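SYE1 (Shewanella oneidensis, PDB 4AWT) binds flavin mononucleotide and probably acts as an oxidoreductase that uses NADH or NADPH to reduce carbon-carbon double bonds. Local coordinates at residues Q117-V131 / G141-K153. The protein carries 1 engineered substitution. Residues are numbered along the deposited sequence; the frame is centred on the assembly and turned at random.
Sequences QPISSSTLKAENVKV and GFVDVAVPRAMTK
Ile-119 and Ser-120 pair in parallel with Arg-149 and Ala-150, as three backbone bonds attest: Arg-149 N to Pro-118 O (2.9 Å), Ser-120 N to Arg-149 O and Met-151 N to Ser-120 O. Farther on the pairing turns antiparallel, Val-131 N reaching Val-143 O at 3.0 Å and Val-143 N reaching Val-131 O at 2.9 Å. Among polar side chains, Gln-117 stretches out with CG anti to the backbone N (chi1 -176°), and its NE2 meets Val-147 O at 3.0 Å in a nearly straight bond (175°); the acceptor lies in the amide plane, whereas the donor sits above the carbonyl plane. The Arg-149 guanidinium has Ile-119 CG2 over one face, 3.4 Å from NH2, and a water at its edge joins NE to Gln-117 O, while NH1 forms a salt bridge with Asp-155. A leucine in place of Arg-149 would probably leave Asp-155 without its cationic mate and that water without its NE donor. Apolar side chains meet beside both strand pairs: Ile-119 CD1 reaches Met-151 CG at 3.9 Å, Pro-148 CB packs on Ser-120 CB (3.7 Å), and Val-145 CG1 touches Val-131 CG1 (3.8 Å) and Val-129 CG1. Both small sheets belong to the excursion between strand 96-102 and helix 153-172 of the eight-stranded TIM barrel, with Met-151 packed on helices 153-172 and 187-192.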
loop_
_atom_site.group_PDB
_atom_site.type_symbol
_atom_site.label_atom_id
_atom_site.label_comp_id
_atom_site.label_asym_id
_atom_site.label_seq_id
_atom_site.Cartn_x
_atom_site.Cartn_y
_atom_site.Cartn_z
ATOM N N GLN A 117 -1.702 19.849 12.532
ATOM C CA GLN A 117 -2.443 20.007 11.322
ATOM C C GLN A 117 -1.852 19.084 10.269
ATOM O O GLN A 117 -0.641 18.960 10.120
ATOM C CB GLN A 117 -2.328 21.453 10.867
ATOM C CG GLN A 117 -3.155 21.738 9.633
ATOM C CD GLN A 117 -3.209 23.206 9.276
ATOM O OE1 GLN A 117 -2.426 24.030 9.767
ATOM N NE2 GLN A 117 -4.112 23.530 8.387
ATOM N N PRO A 118 -2.714 18.424 9.471
ATOM C CA PRO A 118 -2.187 17.584 8.390
ATOM C C PRO A 118 -1.422 18.392 7.357
ATOM O O PRO A 118 -1.675 19.594 7.203
ATOM C CB PRO A 118 -3.475 16.992 7.790
ATOM C CG PRO A 118 -4.474 17.057 8.865
ATOM C CD PRO A 118 -4.171 18.353 9.550
ATOM N N ILE A 119 -0.555 17.729 6.602
ATOM C CA ILE A 119 0.179 18.348 5.521
ATOM C C ILE A 119 -0.253 17.772 4.189
ATOM O O ILE A 119 -0.681 16.614 4.084
ATOM C CB ILE A 119 1.691 18.225 5.690
ATOM C CG1 ILE A 119 2.232 16.790 5.677
ATOM C CG2 ILE A 119 2.115 18.947 6.992
ATOM C CD1 ILE A 119 3.717 16.632 5.658
ATOM N N SER A 120 -0.058 18.580 3.137
ATOM C CA SER A 120 -0.374 18.142 1.778
ATOM C C SER A 120 0.452 18.938 0.796
ATOM O O SER A 120 1.258 19.799 1.156
ATOM C CB SER A 120 -1.854 18.274 1.518
ATOM O OG SER A 120 -2.262 17.657 0.291
ATOM N N SER A 121 0.215 18.676 -0.495
ATOM C CA SER A 121 0.785 19.543 -1.532
ATOM C C SER A 121 0.247 20.967 -1.368
ATOM O O SER A 121 0.980 21.931 -1.561
ATOM C CB SER A 121 0.453 18.974 -2.883
ATOM O OG SER A 121 -0.978 18.825 -2.968
ATOM N N SER A 122 -1.030 21.082 -1.073
ATOM C CA SER A 122 -1.813 22.276 -1.073
ATOM C C SER A 122 -2.627 22.409 0.164
ATOM O O SER A 122 -2.616 21.533 1.035
ATOM C CB SER A 122 -2.749 22.212 -2.306
ATOM O OG SER A 122 -1.820 22.191 -3.420
ATOM N N THR A 123 -3.440 23.439 0.275
ATOM C CA THR A 123 -4.371 23.597 1.391
ATOM C C THR A 123 -5.754 23.064 1.088
ATOM O O THR A 123 -6.757 23.471 1.647
ATOM C CB THR A 123 -4.475 25.068 1.867
ATOM O OG1 THR A 123 -4.960 25.842 0.791
ATOM C CG2 THR A 123 -3.108 25.520 2.326
ATOM N N LEU A 124 -5.910 22.110 0.202
ATOM C CA LEU A 124 -7.194 21.578 -0.229
ATOM C C LEU A 124 -7.544 20.428 0.690
ATOM O O LEU A 124 -6.810 19.456 0.804
ATOM C CB LEU A 124 -7.101 21.081 -1.674
ATOM C CG LEU A 124 -6.875 22.145 -2.757
ATOM C CD1 LEU A 124 -6.527 21.457 -4.062
ATOM C CD2 LEU A 124 -8.093 23.024 -2.876
ATOM N N LYS A 125 -8.691 20.504 1.327
ATOM C CA LYS A 125 -9.270 19.375 2.054
ATOM C C LYS A 125 -9.722 18.298 1.095
ATOM O O LYS A 125 -10.271 18.555 0.023
ATOM C CB LYS A 125 -10.467 19.911 2.821
ATOM C CG LYS A 125 -11.145 18.882 3.684
ATOM C CD LYS A 125 -12.402 19.435 4.309
ATOM C CE LYS A 125 -13.145 18.381 5.089
ATOM N NZ LYS A 125 -14.252 19.010 5.865
ATOM N N ALA A 126 -9.489 17.028 1.498
ATOM C CA ALA A 126 -10.083 15.920 0.727
ATOM C C ALA A 126 -11.589 15.938 0.935
ATOM O O ALA A 126 -12.057 15.851 2.083
ATOM C CB ALA A 126 -9.519 14.612 1.176
ATOM N N GLU A 127 -12.360 16.009 -0.146
ATOM C CA GLU A 127 -13.794 16.144 -0.029
ATOM C C GLU A 127 -14.470 14.801 0.126
ATOM O O GLU A 127 -14.127 13.837 -0.533
ATOM C CB GLU A 127 -14.303 16.932 -1.257
ATOM C CG GLU A 127 -13.825 18.370 -1.314
ATOM C CD GLU A 127 -14.182 19.332 -0.220
ATOM O OE1 GLU A 127 -15.069 19.002 0.612
ATOM O OE2 GLU A 127 -13.623 20.459 -0.130
ATOM N N ASN A 128 -15.421 14.733 1.010
ATOM C CA ASN A 128 -16.229 13.523 1.218
ATOM C C ASN A 128 -15.390 12.340 1.626
ATOM O O ASN A 128 -15.591 11.196 1.110
ATOM C CB ASN A 128 -17.095 13.227 -0.002
ATOM C CG ASN A 128 -18.067 14.323 -0.333
ATOM O OD1 ASN A 128 -18.848 14.719 0.536
ATOM N ND2 ASN A 128 -17.969 14.785 -1.596
ATOM N N VAL A 129 -14.461 12.593 2.570
ATOM C CA VAL A 129 -13.566 11.568 3.083
ATOM C C VAL A 129 -13.612 11.569 4.580
ATOM O O VAL A 129 -13.566 12.614 5.216
ATOM C CB VAL A 129 -12.130 11.807 2.585
ATOM C CG1 VAL A 129 -11.167 10.757 3.119
ATOM C CG2 VAL A 129 -12.099 11.798 1.031
ATOM N N LYS A 130 -13.621 10.346 5.136
ATOM C CA LYS A 130 -13.529 10.148 6.583
ATOM C C LYS A 130 -12.323 9.215 6.871
ATOM O O LYS A 130 -11.982 8.341 6.078
ATOM C CB LYS A 130 -14.793 9.562 7.159
ATOM C CG LYS A 130 -15.992 10.501 6.987
ATOM C CD LYS A 130 -17.259 10.028 7.686
ATOM C CE LYS A 130 -18.411 11.009 7.398
ATOM N NZ LYS A 130 -19.696 10.486 7.962
ATOM N N VAL A 131 -11.774 9.419 8.030
ATOM C CA VAL A 131 -10.838 8.502 8.667
ATOM C C VAL A 131 -11.455 8.048 9.990
ATOM O O VAL A 131 -12.623 8.303 10.247
ATOM C CB VAL A 131 -9.430 9.082 8.825
ATOM C CG1 VAL A 131 -8.858 9.419 7.447
ATOM C CG2 VAL A 131 -9.419 10.273 9.728
ATOM N N GLY A 141 -13.688 5.430 15.801
ATOM C CA GLY A 141 -14.606 6.564 15.720
ATOM C C GLY A 141 -14.386 7.248 14.358
ATOM O O GLY A 141 -13.318 7.827 14.168
ATOM N N PHE A 142 -15.359 7.204 13.450
ATOM C CA PHE A 142 -15.203 7.796 12.127
ATOM C C PHE A 142 -15.387 9.319 12.212
ATOM O O PHE A 142 -16.317 9.823 12.872
ATOM C CB PHE A 142 -16.193 7.143 11.123
ATOM C CG PHE A 142 -15.673 5.784 10.689
ATOM C CD1 PHE A 142 -15.946 4.625 11.366
ATOM C CD2 PHE A 142 -14.864 5.717 9.577
ATOM C CE1 PHE A 142 -15.343 3.434 10.933
ATOM C CE2 PHE A 142 -14.254 4.571 9.128
ATOM C CZ PHE A 142 -14.525 3.397 9.837
ATOM N N VAL A 143 -14.521 10.074 11.567
ATOM C CA VAL A 143 -14.474 11.502 11.627
ATOM C C VAL A 143 -14.123 12.067 10.258
ATOM O O VAL A 143 -13.441 11.425 9.491
ATOM C CB VAL A 143 -13.441 12.063 12.643
ATOM C CG1 VAL A 143 -13.808 11.698 14.067
ATOM C CG2 VAL A 143 -12.051 11.543 12.312
ATOM N N ASP A 144 -14.564 13.298 9.990
ATOM C CA ASP A 144 -14.171 14.019 8.806
ATOM C C ASP A 144 -12.693 14.357 8.855
ATOM O O ASP A 144 -12.136 14.668 9.934
ATOM C CB ASP A 144 -14.942 15.329 8.723
ATOM C CG ASP A 144 -16.390 15.122 8.364
ATOM O OD1 ASP A 144 -16.794 14.018 8.016
ATOM O OD2 ASP A 144 -17.125 16.133 8.385
ATOM N N VAL A 145 -12.007 14.330 7.733
ATOM C CA VAL A 145 -10.645 14.778 7.668
ATOM C C VAL A 145 -10.574 16.277 7.900
ATOM O O VAL A 145 -11.557 16.996 7.733
ATOM C CB VAL A 145 -10.018 14.403 6.311
ATOM C CG1 VAL A 145 -9.870 12.901 6.206
ATOM C CG2 VAL A 145 -10.803 14.962 5.128
ATOM N N ALA A 146 -9.371 16.738 8.224
ATOM C CA ALA A 146 -9.062 18.125 8.462
ATOM C C ALA A 146 -8.488 18.826 7.253
ATOM O O ALA A 146 -7.990 18.217 6.326
ATOM C CB ALA A 146 -8.149 18.274 9.648
ATOM N N VAL A 147 -8.515 20.166 7.247
ATOM C CA VAL A 147 -7.911 20.947 6.214
ATOM C C VAL A 147 -6.406 20.981 6.369
ATOM O O VAL A 147 -5.946 21.351 7.452
ATOM C CB VAL A 147 -8.467 22.409 6.210
ATOM C CG1 VAL A 147 -7.752 23.236 5.181
ATOM C CG2 VAL A 147 -9.967 22.468 5.946
ATOM N N PRO A 148 -5.631 20.622 5.361
ATOM C CA PRO A 148 -4.195 20.560 5.543
ATOM C C PRO A 148 -3.519 21.922 5.337
ATOM O O PRO A 148 -4.115 22.838 4.767
ATOM C CB PRO A 148 -3.757 19.608 4.437
ATOM C CG PRO A 148 -4.714 19.924 3.316
ATOM C CD PRO A 148 -6.040 20.154 4.030
ATOM N N ARG A 149 -2.273 21.976 5.749
ATOM C CA ARG A 149 -1.367 23.054 5.360
ATOM C C ARG A 149 -0.473 22.578 4.228
ATOM O O ARG A 149 -0.181 21.370 4.117
ATOM C CB ARG A 149 -0.553 23.572 6.551
ATOM C CG ARG A 149 0.386 22.549 7.140
ATOM C CD ARG A 149 1.161 23.143 8.312
ATOM N NE ARG A 149 2.160 22.238 8.841
ATOM C CZ ARG A 149 3.330 22.002 8.265
ATOM N NH1 ARG A 149 3.720 22.648 7.209
ATOM N NH2 ARG A 149 4.101 21.087 8.807
ATOM N N ALA A 150 -0.042 23.493 3.355
ATOM C CA ALA A 150 0.816 23.159 2.255
ATOM C C ALA A 150 2.247 22.923 2.704
ATOM O O ALA A 150 2.796 23.722 3.437
ATOM C CB ALA A 150 0.760 24.249 1.206
ATOM N N MET A 151 2.879 21.888 2.236
ATOM C CA MET A 151 4.250 21.604 2.598
ATOM C C MET A 151 5.171 22.698 2.100
ATOM O O MET A 151 5.100 23.135 0.967
ATOM C CB MET A 151 4.693 20.251 1.992
ATOM C CG MET A 151 4.049 19.110 2.708
ATOM S SD MET A 151 4.349 17.504 1.940
ATOM C CE MET A 151 6.022 17.231 2.389
ATOM N N THR A 152 6.157 23.040 2.945
ATOM C CA THR A 152 7.276 23.859 2.502
ATOM C C THR A 152 8.375 22.996 1.924
ATOM O O THR A 152 8.354 21.770 2.019
ATOM C CB THR A 152 7.835 24.634 3.696
ATOM O OG1 THR A 152 8.375 23.700 4.577
ATOM C CG2 THR A 152 6.778 25.451 4.369
ATOM N N LYS A 153 9.367 23.635 1.335
ATOM C CA LYS A 153 10.559 22.945 0.894
ATOM C C LYS A 153 11.184 22.137 1.999
ATOM O O LYS A 153 11.643 21.001 1.776
ATOM C CB LYS A 153 11.499 24.058 0.399
ATOM C CG LYS A 153 12.870 23.608 0.014
ATOM C CD LYS A 153 13.778 24.716 -0.489
ATOM C CE LYS A 153 15.221 24.291 -0.669
ATOM N NZ LYS A 153 15.961 25.248 -1.465
HETATM O O HOH W 1 1.415 20.489 10.929
HETATM O O HOH W 2 -4.725 25.435 5.609
HETATM O O HOH W 3 -8.084 16.675 4.039
HETATM O O HOH W 4 -16.603 13.623 5.269
#